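Local coordinates for protein telomerase reverse transcriptase (Candida tropicalis MYA-3404, PDB 6ZD1) that probably extends chromosome ends as a reverse transcriptase, adding simple telomeric repeats by copying a template held in its RNA component, at residues K337-E342 / H535-E540; D503-T508 / N549-V554; S482-F487 / N524-Y529; A313-T318 / L496-V501. All coordinates share one frame; numbering follows the deposited sequence.

Three of the four contacts build or cover one antiparallel palm sheet; contact 3 lies beside it. Contact 1 is a surface contact within the sheet, joining strand 334-339 to the edge strand 539-541 by backbone hydrogen bonds. Contacts 2 and 4, both buried and about 9 Å apart between centres, cover neighbouring strands: strand 503-508 receives strand 550-553 and strand 495-500 receives helix 309-326. Neither has a hydrogen bond between its segments; a phenylalanine face on isoleucine does the work in contact 2, an arginine guanidinium and an isoleucine on leucines in contact 4. Contact 3, partly buried, ties the end of helix 469-484 to a loop through a phenol-carboxylate bond amid scattered charges.

Contact 1 (K337-E342 / H535-E540); sequences KFDMKE and HEKTVE
With CG set between the backbone N and the carbonyl carbon (chi1 80°) and the rest of its chain extended, Lys337 runs beside Val539, both side chains pointing the same way from one face of the sheet. Its CE comes to 3.6 Å from CG2 of Val539, the methyl beside the valine's own N; CG1 is anti to that N (chi1 177°). The lysine therefore spends its aliphatic length on the valine, while NZ travels on to a hydrogen bond with Thr552 O. The backbones beneath form an antiparallel hydrogen-bonded pair: Lys337 N donates to Val539 O at 2.9 Å, almost straight at the hydrogen (173°), and Val539 N returns a bond to Lys337 O at 3.1 Å. The same Lys337 O also receives a CA-H...O contact from Thr538 CA at 3.5 Å. Further along, Asp339 OD1 touches Lys537 CB at 3.3 Å, but the lysine chain bends away and makes no salt bridge with it. The pairing links strand 334-339, whose sequence fits motif A of the reverse transcriptase palm, to the outermost strand 539-541. On its other side strand 334-339 pairs with strand 503-508, where the rings of Phe338 and Phe504 meet nearly parallel, and Met551 of strand 550-553 lies against both Lys337 and Val539.

Contact 2 (D503-T508 / N549-V554); sequences DFIFIT and NKMTFV
The ring of Phe553 is held between two aliphatic groups: Ile505 CB stands 3.6 Å above its centre on one face, and CG2 of the adjacent Val554 lies toward the rim on the opposite face. Phe504 N is at the ring edge, in its plane. This is a sheet-on-sheet contact of the reverse transcriptase palm. Strand 503-508 follows a turn whose sequence fits motif C, and strand 550-553 opens a small three-stranded sheet that probably corresponds to motif E, the primer grip. The two short strands run roughly antiparallel, 145° apart, with axes 9.2 Å from each other at the nearest point, too far for backbone pairing. Side chains fill the interval instead. The Ile505-Phe553 contact is a true CH-pi interaction, with CB only 12° from the ring normal. Ile505 carries CG1 anti to its N (chi1 -169°), which leaves CG2 over the ring at 3.5 Å from Phe553 CE2 and sends CD1 on toward Met551. Phe504 O approaches the same ring obliquely, 3.2 Å from Phe553 CE1. Asp503 borders this apolar patch, its CB 3.8 Å from Phe553 CE1 and its OD2 turned onto the methyl CG1 of Val554. At the far end the contact thins out to a single touch between Ile505 CD1 and the selenium of selenomethionine Met551, 4.5 Å apart.

Contact 3 (S482-F487 / N524-Y529); sequences SKEFKF and NELQKY
Glu484 and Tyr529 approach from opposite directions and join through a short hydrogen bond, Tyr529 OH donating to Glu484 OE2 at 2.6 Å. The acceptor uses its anti lone pair, the one directed away from the other carboxylate oxygen, and OE2 sits at the edge of the phenol, in the ring plane. The carboxylate itself is turned 78° to that ring. CG of Glu484, set anti to the carbonyl carbon (chi1 -72°), rests 3.6 Å from Tyr529 CE1, and the bend at chi2 (-67°) then brings the carboxylate to the hydroxyl. The same CG meets CD2 of Leu526 at 3.9 Å, so the methylene part of the acid packs on carbon while its tip makes the polar bond. Lys483 also approaches the hydroxyl, its CE 3.7 Å from Tyr529 OH and near the ring plane. Charges around the carboxylate are mixed: Lys528 NZ lies 4.3 Å from Glu484 OE2, beyond salt-bridge range, and the carboxylate of Glu525 is similarly near, so their effects on Glu484 may partly cancel. The contact joins the last turn of helix 469-484 to the loop after helix 511-520, which contains a type I turn from Asn524 to Gln527. Leu526 and Tyr529 also pack on Met480 one turn back along helix 469-484, while Phe485, just past its end, makes a cation-pi contact with Lys520 of helix 511-520.

Contact 4 (A313-T318 / L496-V501); sequences ADRILT and LLLRLV
Arg315 lays one face of its guanidinium over Leu498, whose CD2 stands 3.8 Å from the plane, offset toward the rim. The setting is a helix packed on the antiparallel palm sheet: the short segments 313-318 of the helix and 496-500 of the strand run nearly antiparallel, 173° apart, their axes 9.8 Å from each other at the nearest point. CB of Arg315 rests on Leu498 CD2, and bends at chi2 and chi3 (-89° and -90°) bring the flat end back to the same methyl. Leu496 comes in obliquely, its CD1 3.4 Å from Arg315 NH1. The charged end is not left to the leucines, since Arg315 NH2 donates to Arg303 O in a nearby loop. Next along the helix, Ile316 crosses Leu496 at about a right angle, with CG1 4.1 Å from Leu496 CD2, and meets Leu498 more closely, CG1 to CD1 at 3.8 Å. The two leucines reach the helix by different first torsions: Leu496 holds CG anti to its N, whereas Leu498 holds it anti to the carbonyl carbon, which spreads their methyls over Arg315 and Ile316. Alternation along the strand sends Leu497 and Arg499 to the other face, toward helix 469-484, where Arg499 forms a salt bridge with Asp474. Sheet and helices are thus layered, one helix on each face of strand 495-500. Within the helix, Asp314 O is gripped twice, by Thr318 N at 2.8 Å and by Thr318 OG1 at 2.9 Å, from opposite faces of its carbonyl plane.

Contact 1 (K337-E342 / H535-E540)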
# COMPACT_ATOMS: atom_id res chain seq x y z
N LYS A 337 -25.38 -6.56 7.78
CA LYS A 337 -24.16 -6.37 7.00
C LYS A 337 -23.99 -7.53 6.03
O LYS A 337 -24.32 -8.67 6.36
CB LYS A 337 -22.92 -6.23 7.89
CG LYS A 337 -22.35 -7.54 8.41
CD LYS A 337 -21.00 -7.34 9.07
CE LYS A 337 -20.41 -8.67 9.51
NZ LYS A 337 -19.09 -8.48 10.16
N PHE A 338 -23.49 -7.22 4.84
CA PHE A 338 -23.30 -8.22 3.80
C PHE A 338 -22.23 -7.74 2.84
O PHE A 338 -22.10 -6.54 2.61
CB PHE A 338 -24.62 -8.52 3.07
CG PHE A 338 -25.28 -7.31 2.45
CD1 PHE A 338 -26.11 -6.49 3.19
CD2 PHE A 338 -25.08 -7.00 1.11
CE1 PHE A 338 -26.72 -5.37 2.62
CE2 PHE A 338 -25.68 -5.90 0.53
CZ PHE A 338 -26.51 -5.08 1.29
N ASP A 339 -21.43 -8.68 2.34
CA ASP A 339 -20.31 -8.37 1.46
C ASP A 339 -20.43 -9.14 0.14
O ASP A 339 -21.23 -10.06 0.00
CB ASP A 339 -18.97 -8.67 2.13
CG ASP A 339 -18.80 -10.14 2.48
OD1 ASP A 339 -19.78 -10.77 2.96
OD2 ASP A 339 -17.69 -10.68 2.28
N MSE A 340 -19.59 -8.75 -0.82
CA MSE A 340 -19.60 -9.36 -2.14
C MSE A 340 -18.46 -10.37 -2.32
O MSE A 340 -17.34 -10.15 -1.84
CB MSE A 340 -19.52 -8.29 -3.23
CG MSE A 340 -20.69 -7.31 -3.21
SE MSE A 340 -22.43 -8.20 -3.24
CE MSE A 340 -23.60 -6.64 -3.29
N LYS A 341 -18.77 -11.47 -3.00
CA LYS A 341 -17.79 -12.51 -3.30
C LYS A 341 -17.00 -12.12 -4.54
O LYS A 341 -17.56 -12.05 -5.64
CB LYS A 341 -18.49 -13.85 -3.52
CG LYS A 341 -18.91 -14.58 -2.27
CD LYS A 341 -19.62 -15.89 -2.60
CE LYS A 341 -20.89 -15.65 -3.40
NZ LYS A 341 -21.66 -16.90 -3.63
N GLU A 342 -15.70 -11.88 -4.37
CA GLU A 342 -14.77 -11.66 -5.48
C GLU A 342 -15.28 -10.59 -6.45
O GLU A 342 -15.45 -10.83 -7.65
CB GLU A 342 -14.48 -12.97 -6.22
CG GLU A 342 -14.05 -14.13 -5.32
CD GLU A 342 -12.83 -13.80 -4.48
OE1 GLU A 342 -13.00 -13.50 -3.28
OE2 GLU A 342 -11.70 -13.83 -5.01
N HIS A 535 -23.29 -15.01 1.24
CA HIS A 535 -24.38 -15.25 2.18
C HIS A 535 -23.87 -15.77 3.52
O HIS A 535 -24.39 -15.40 4.58
CB HIS A 535 -25.40 -16.22 1.58
CG HIS A 535 -26.17 -15.65 0.43
ND1 HIS A 535 -26.07 -16.16 -0.85
CD2 HIS A 535 -27.05 -14.63 0.37
CE1 HIS A 535 -26.86 -15.47 -1.65
NE2 HIS A 535 -27.47 -14.53 -0.94
N GLU A 536 -22.87 -16.65 3.50
CA GLU A 536 -22.37 -17.21 4.75
C GLU A 536 -21.71 -16.16 5.64
O GLU A 536 -21.57 -16.39 6.84
CB GLU A 536 -21.38 -18.34 4.47
CG GLU A 536 -20.13 -17.90 3.73
CD GLU A 536 -19.15 -19.04 3.52
OE1 GLU A 536 -19.32 -20.10 4.17
OE2 GLU A 536 -18.21 -18.88 2.72
N LYS A 537 -21.31 -15.02 5.08
CA LYS A 537 -20.77 -13.93 5.87
C LYS A 537 -21.81 -12.88 6.25
O LYS A 537 -21.48 -11.94 6.98
CB LYS A 537 -19.61 -13.26 5.12
CG LYS A 537 -18.33 -14.08 5.12
CD LYS A 537 -17.91 -14.45 6.54
CE LYS A 537 -16.52 -15.05 6.57
NZ LYS A 537 -16.41 -16.27 5.72
N THR A 538 -23.05 -13.02 5.78
CA THR A 538 -24.11 -12.11 6.17
C THR A 538 -24.38 -12.21 7.67
O THR A 538 -24.49 -13.31 8.22
CB THR A 538 -25.38 -12.43 5.37
OG1 THR A 538 -25.21 -12.01 4.01
CG2 THR A 538 -26.59 -11.73 5.97
N VAL A 539 -24.45 -11.05 8.34
CA VAL A 539 -24.70 -10.99 9.77
C VAL A 539 -25.83 -10.01 10.03
O VAL A 539 -25.84 -8.90 9.47
CB VAL A 539 -23.43 -10.59 10.55
CG1 VAL A 539 -23.73 -10.44 12.03
CG2 VAL A 539 -22.33 -11.61 10.33
N GLU A 540 -26.77 -10.40 10.89
CA GLU A 540 -27.93 -9.57 11.19
C GLU A 540 -28.18 -9.59 12.69
O GLU A 540 -28.26 -10.66 13.30
CB GLU A 540 -29.18 -10.06 10.45
CG GLU A 540 -30.40 -9.17 10.63
CD GLU A 540 -31.68 -9.83 10.15
OE1 GLU A 540 -32.75 -9.55 10.74
OE2 GLU A 540 -31.62 -10.64 9.19

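Contact 2 (D503-T508 / N549-V554)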
# COMPACT_ATOMS: atom_id res chain seq x y z
N ASP A 503 -18.12 -4.08 1.16
CA ASP A 503 -18.88 -4.34 2.38
C ASP A 503 -20.06 -3.38 2.51
O ASP A 503 -19.93 -2.18 2.25
CB ASP A 503 -17.98 -4.22 3.61
CG ASP A 503 -16.79 -5.17 3.55
OD1 ASP A 503 -17.00 -6.40 3.56
OD2 ASP A 503 -15.65 -4.67 3.48
N PHE A 504 -21.20 -3.91 2.93
CA PHE A 504 -22.43 -3.14 3.07
C PHE A 504 -22.93 -3.22 4.50
O PHE A 504 -22.75 -4.24 5.18
CB PHE A 504 -23.52 -3.65 2.12
CG PHE A 504 -23.20 -3.47 0.66
CD1 PHE A 504 -23.83 -2.48 -0.07
CD2 PHE A 504 -22.29 -4.30 0.03
CE1 PHE A 504 -23.55 -2.32 -1.42
CE2 PHE A 504 -22.01 -4.14 -1.31
CZ PHE A 504 -22.64 -3.15 -2.04
N ILE A 505 -23.56 -2.14 4.96
CA ILE A 505 -24.27 -2.14 6.23
C ILE A 505 -25.56 -1.35 6.05
O ILE A 505 -25.59 -0.36 5.30
CB ILE A 505 -23.41 -1.55 7.38
CG1 ILE A 505 -24.09 -1.81 8.72
CG2 ILE A 505 -23.17 -0.06 7.18
CD1 ILE A 505 -23.22 -1.51 9.91
N PHE A 506 -26.62 -1.81 6.70
CA PHE A 506 -27.92 -1.15 6.60
C PHE A 506 -28.57 -1.16 7.97
O PHE A 506 -28.80 -2.22 8.55
CB PHE A 506 -28.82 -1.85 5.58
CG PHE A 506 -30.22 -1.35 5.58
CD1 PHE A 506 -30.52 -0.10 5.06
CD2 PHE A 506 -31.25 -2.11 6.10
CE1 PHE A 506 -31.81 0.38 5.05
CE2 PHE A 506 -32.55 -1.64 6.10
CZ PHE A 506 -32.84 -0.39 5.57
N ILE A 507 -28.86 0.03 8.49
CA ILE A 507 -29.46 0.20 9.81
C ILE A 507 -30.82 0.85 9.62
O ILE A 507 -30.96 1.80 8.84
CB ILE A 507 -28.57 1.06 10.72
CG1 ILE A 507 -27.16 0.48 10.79
CG2 ILE A 507 -29.17 1.15 12.12
CD1 ILE A 507 -26.17 1.35 11.53
N THR A 508 -31.83 0.32 10.31
CA THR A 508 -33.18 0.81 10.15
C THR A 508 -33.96 0.58 11.44
O THR A 508 -33.65 -0.32 12.22
CB THR A 508 -33.88 0.12 8.97
OG1 THR A 508 -35.20 0.65 8.80
CG2 THR A 508 -33.97 -1.38 9.22
N ASN A 549 -26.04 -7.58 20.41
CA ASN A 549 -26.09 -6.14 20.21
C ASN A 549 -24.79 -5.54 19.71
O ASN A 549 -24.73 -4.33 19.49
CB ASN A 549 -26.51 -5.45 21.51
CG ASN A 549 -28.01 -5.46 21.71
OD1 ASN A 549 -28.70 -4.52 21.32
ND2 ASN A 549 -28.52 -6.54 22.30
N LYS A 550 -23.74 -6.34 19.54
CA LYS A 550 -22.48 -5.87 18.97
C LYS A 550 -22.30 -6.47 17.58
O LYS A 550 -22.42 -7.69 17.40
CB LYS A 550 -21.30 -6.25 19.87
CG LYS A 550 -20.96 -5.22 20.93
CD LYS A 550 -21.99 -5.19 22.05
CE LYS A 550 -22.03 -6.52 22.81
NZ LYS A 550 -22.97 -6.45 23.97
N MSE A 551 -22.00 -5.62 16.61
CA MSE A 551 -21.64 -6.08 15.27
C MSE A 551 -20.34 -5.43 14.83
O MSE A 551 -20.10 -4.25 15.09
CB MSE A 551 -22.75 -5.77 14.26
CG MSE A 551 -22.38 -6.10 12.83
SE MSE A 551 -23.74 -5.64 11.51
CE MSE A 551 -25.14 -6.87 12.06
N THR A 552 -19.48 -6.20 14.16
CA THR A 552 -18.22 -5.70 13.63
C THR A 552 -18.40 -5.40 12.14
O THR A 552 -18.52 -6.32 11.33
CB THR A 552 -17.09 -6.69 13.86
OG1 THR A 552 -16.88 -6.85 15.27
CG2 THR A 552 -15.80 -6.17 13.23
N PHE A 553 -18.43 -4.12 11.80
CA PHE A 553 -18.31 -3.69 10.42
C PHE A 553 -16.83 -3.40 10.16
O PHE A 553 -15.98 -3.71 11.00
CB PHE A 553 -19.22 -2.49 10.17
CG PHE A 553 -19.51 -2.24 8.72
CD1 PHE A 553 -19.82 -3.29 7.88
CD2 PHE A 553 -19.48 -0.96 8.20
CE1 PHE A 553 -20.09 -3.07 6.54
CE2 PHE A 553 -19.74 -0.73 6.87
CZ PHE A 553 -20.05 -1.79 6.04
N VAL A 554 -16.51 -2.84 9.00
CA VAL A 554 -15.10 -2.67 8.64
C VAL A 554 -14.40 -1.82 9.68
O VAL A 554 -14.66 -0.62 9.81
CB VAL A 554 -14.99 -2.05 7.24
CG1 VAL A 554 -15.18 -3.10 6.18
CG2 VAL A 554 -16.04 -0.95 7.08

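Contact 3 (S482-F487 / N524-Y529)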
# COMPACT_ATOMS: atom_id res chain seq x y z
N SER A 482 -27.54 2.91 -6.55
CA SER A 482 -28.46 4.01 -6.79
C SER A 482 -29.71 3.57 -7.54
O SER A 482 -30.79 4.10 -7.31
CB SER A 482 -27.75 5.12 -7.56
OG SER A 482 -28.64 6.17 -7.91
N LYS A 483 -29.57 2.59 -8.44
CA LYS A 483 -30.71 2.14 -9.23
C LYS A 483 -31.48 1.01 -8.57
O LYS A 483 -32.68 0.84 -8.82
CB LYS A 483 -30.24 1.67 -10.62
CG LYS A 483 -29.53 2.72 -11.45
CD LYS A 483 -29.28 2.23 -12.88
CE LYS A 483 -28.47 0.94 -12.90
NZ LYS A 483 -28.22 0.45 -14.28
N GLU A 484 -30.81 0.22 -7.72
CA GLU A 484 -31.41 -0.98 -7.17
C GLU A 484 -32.10 -0.75 -5.83
O GLU A 484 -33.05 -1.47 -5.51
CB GLU A 484 -30.35 -2.07 -7.04
CG GLU A 484 -29.90 -2.67 -8.37
CD GLU A 484 -31.00 -3.46 -9.07
OE1 GLU A 484 -31.92 -3.94 -8.38
OE2 GLU A 484 -30.93 -3.59 -10.31
N PHE A 485 -31.70 0.27 -5.07
CA PHE A 485 -32.20 0.49 -3.71
C PHE A 485 -33.04 1.75 -3.64
O PHE A 485 -32.95 2.52 -2.68
CB PHE A 485 -31.05 0.56 -2.71
CG PHE A 485 -30.38 -0.75 -2.45
CD1 PHE A 485 -30.90 -1.63 -1.52
CD2 PHE A 485 -29.22 -1.11 -3.12
CE1 PHE A 485 -30.29 -2.85 -1.27
CE2 PHE A 485 -28.61 -2.32 -2.88
CZ PHE A 485 -29.14 -3.19 -1.95
N LYS A 486 -33.87 1.97 -4.66
CA LYS A 486 -34.65 3.20 -4.76
C LYS A 486 -35.51 3.44 -3.53
O LYS A 486 -35.70 4.59 -3.12
CB LYS A 486 -35.52 3.17 -6.02
CG LYS A 486 -34.73 3.15 -7.32
CD LYS A 486 -35.65 3.00 -8.53
CE LYS A 486 -34.85 2.99 -9.82
NZ LYS A 486 -35.71 2.74 -11.01
N PHE A 487 -36.02 2.38 -2.91
CA PHE A 487 -36.93 2.56 -1.78
C PHE A 487 -36.14 2.78 -0.50
O PHE A 487 -36.37 2.11 0.51
CB PHE A 487 -37.83 1.33 -1.63
CG PHE A 487 -37.08 0.01 -1.69
CD1 PHE A 487 -36.55 -0.56 -0.54
CD2 PHE A 487 -36.91 -0.65 -2.89
CE1 PHE A 487 -35.86 -1.75 -0.59
CE2 PHE A 487 -36.22 -1.84 -2.95
CZ PHE A 487 -35.69 -2.40 -1.80
N ASN A 524 -31.55 -12.81 -7.21
CA ASN A 524 -30.44 -12.77 -8.16
C ASN A 524 -30.37 -11.43 -8.88
O ASN A 524 -29.68 -11.32 -9.90
CB ASN A 524 -30.56 -13.91 -9.17
CG ASN A 524 -31.85 -13.86 -9.96
OD1 ASN A 524 -32.82 -13.23 -9.54
ND2 ASN A 524 -31.87 -14.53 -11.10
N GLU A 525 -31.03 -10.41 -8.34
CA GLU A 525 -31.15 -9.15 -9.05
C GLU A 525 -29.85 -8.37 -9.05
O GLU A 525 -29.69 -7.44 -9.85
CB GLU A 525 -32.26 -8.29 -8.44
CG GLU A 525 -33.65 -8.75 -8.78
CD GLU A 525 -34.71 -7.85 -8.19
OE1 GLU A 525 -34.44 -7.22 -7.14
OE2 GLU A 525 -35.80 -7.75 -8.78
N LEU A 526 -28.92 -8.70 -8.16
CA LEU A 526 -27.63 -8.04 -8.16
C LEU A 526 -26.59 -8.77 -9.00
O LEU A 526 -25.52 -8.21 -9.26
CB LEU A 526 -27.12 -7.87 -6.73
CG LEU A 526 -28.02 -7.02 -5.83
CD1 LEU A 526 -27.38 -6.80 -4.46
CD2 LEU A 526 -28.34 -5.69 -6.49
N GLN A 527 -26.89 -9.99 -9.45
CA GLN A 527 -25.93 -10.72 -10.27
C GLN A 527 -25.78 -10.11 -11.66
O GLN A 527 -24.77 -10.36 -12.32
CB GLN A 527 -26.34 -12.19 -10.38
CG GLN A 527 -26.64 -12.83 -9.03
CD GLN A 527 -27.05 -14.28 -9.15
OE1 GLN A 527 -26.99 -14.87 -10.23
NE2 GLN A 527 -27.48 -14.87 -8.04
N LYS A 528 -26.76 -9.31 -12.09
CA LYS A 528 -26.66 -8.63 -13.38
C LYS A 528 -25.40 -7.77 -13.45
O LYS A 528 -24.78 -7.66 -14.51
CB LYS A 528 -27.90 -7.76 -13.61
CG LYS A 528 -29.19 -8.54 -13.67
CD LYS A 528 -30.39 -7.61 -13.73
CE LYS A 528 -31.34 -7.89 -12.58
NZ LYS A 528 -32.46 -6.91 -12.54
N TYR A 529 -25.03 -7.16 -12.33
CA TYR A 529 -23.86 -6.31 -12.25
C TYR A 529 -22.58 -7.08 -11.96
O TYR A 529 -21.49 -6.50 -12.00
CB TYR A 529 -24.07 -5.25 -11.16
CG TYR A 529 -25.38 -4.50 -11.27
CD1 TYR A 529 -26.55 -5.00 -10.69
CD2 TYR A 529 -25.46 -3.29 -11.95
CE1 TYR A 529 -27.75 -4.32 -10.80
CE2 TYR A 529 -26.66 -2.60 -12.06
CZ TYR A 529 -27.80 -3.12 -11.48
OH TYR A 529 -28.99 -2.43 -11.59

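Contact 4 (A313-T318 / L496-V501)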
# COMPACT_ATOMS: atom_id res chain seq x y z
N ALA A 313 -18.35 5.69 10.02
CA ALA A 313 -18.62 5.99 11.42
C ALA A 313 -19.39 7.29 11.58
O ALA A 313 -20.35 7.36 12.35
CB ALA A 313 -17.30 6.05 12.19
N ASP A 314 -18.98 8.33 10.85
CA ASP A 314 -19.63 9.63 10.97
C ASP A 314 -21.06 9.59 10.46
O ASP A 314 -21.95 10.23 11.04
CB ASP A 314 -18.82 10.69 10.22
CG ASP A 314 -17.70 11.26 11.06
OD1 ASP A 314 -17.94 12.27 11.76
OD2 ASP A 314 -16.59 10.70 11.03
N ARG A 315 -21.31 8.85 9.37
CA ARG A 315 -22.68 8.76 8.87
C ARG A 315 -23.58 8.01 9.85
O ARG A 315 -24.78 8.31 9.94
CB ARG A 315 -22.69 8.09 7.50
CG ARG A 315 -21.99 8.90 6.40
CD ARG A 315 -22.92 9.88 5.70
NE ARG A 315 -23.57 9.28 4.54
CZ ARG A 315 -24.86 8.96 4.49
NH1 ARG A 315 -25.65 9.19 5.54
NH2 ARG A 315 -25.37 8.41 3.39
N ILE A 316 -23.02 7.07 10.61
CA ILE A 316 -23.79 6.38 11.65
C ILE A 316 -23.98 7.28 12.87
O ILE A 316 -25.07 7.34 13.45
CB ILE A 316 -23.10 5.06 12.03
CG1 ILE A 316 -23.10 4.11 10.83
CG2 ILE A 316 -23.80 4.40 13.21
CD1 ILE A 316 -22.26 2.87 11.04
N LEU A 317 -22.93 7.99 13.28
CA LEU A 317 -23.04 8.92 14.40
C LEU A 317 -24.01 10.05 14.09
O LEU A 317 -24.76 10.49 14.97
CB LEU A 317 -21.67 9.48 14.76
CG LEU A 317 -20.68 8.48 15.36
CD1 LEU A 317 -19.40 9.19 15.76
CD2 LEU A 317 -21.29 7.77 16.56
N THR A 318 -24.00 10.55 12.85
CA THR A 318 -25.01 11.52 12.45
C THR A 318 -26.39 10.89 12.40
O THR A 318 -27.38 11.51 12.81
CB THR A 318 -24.64 12.13 11.09
OG1 THR A 318 -23.36 12.77 11.19
CG2 THR A 318 -25.67 13.15 10.65
N LEU A 496 -30.75 3.77 6.96
CA LEU A 496 -29.45 4.24 6.49
C LEU A 496 -28.70 3.09 5.84
O LEU A 496 -28.52 2.03 6.46
CB LEU A 496 -28.63 4.81 7.65
CG LEU A 496 -27.16 5.06 7.35
CD1 LEU A 496 -27.01 6.24 6.41
CD2 LEU A 496 -26.37 5.28 8.64
N LEU A 497 -28.26 3.29 4.60
CA LEU A 497 -27.44 2.33 3.87
C LEU A 497 -26.09 2.95 3.56
O LEU A 497 -26.01 4.10 3.11
CB LEU A 497 -28.12 1.88 2.57
CG LEU A 497 -27.37 0.86 1.71
CD1 LEU A 497 -27.29 -0.49 2.41
CD2 LEU A 497 -28.03 0.71 0.34
N LEU A 498 -25.02 2.18 3.78
CA LEU A 498 -23.65 2.63 3.57
C LEU A 498 -22.89 1.56 2.81
O LEU A 498 -23.13 0.36 2.99
CB LEU A 498 -22.94 2.92 4.90
CG LEU A 498 -23.51 4.03 5.77
CD1 LEU A 498 -22.69 4.14 7.04
CD2 LEU A 498 -23.51 5.35 5.01
N ARG A 499 -21.98 2.00 1.93
CA ARG A 499 -21.17 1.11 1.12
C ARG A 499 -19.70 1.47 1.28
O ARG A 499 -19.32 2.63 1.16
CB ARG A 499 -21.59 1.15 -0.36
CG ARG A 499 -20.89 0.12 -1.22
CD ARG A 499 -21.33 0.18 -2.67
NE ARG A 499 -20.90 1.42 -3.32
CZ ARG A 499 -19.67 1.62 -3.78
NH1 ARG A 499 -18.75 0.67 -3.66
NH2 ARG A 499 -19.36 2.77 -4.36
N LEU A 500 -18.89 0.43 1.51
CA LEU A 500 -17.42 0.55 1.65
C LEU A 500 -16.76 -0.52 0.78
O LEU A 500 -16.69 -1.68 1.23
CB LEU A 500 -17.04 0.37 3.13
CG LEU A 500 -15.63 0.81 3.51
CD1 LEU A 500 -15.13 1.89 2.56
CD2 LEU A 500 -15.58 1.30 4.95
N VAL A 501 -16.34 -0.14 -0.43
CA VAL A 501 -15.69 -1.07 -1.41
C VAL A 501 -16.64 -2.24 -1.71
O VAL A 501 -17.46 -2.11 -2.64
CB VAL A 501 -14.31 -1.56 -0.93
CG1 VAL A 501 -13.59 -2.35 -2.00
CG2 VAL A 501 -13.45 -0.40 -0.44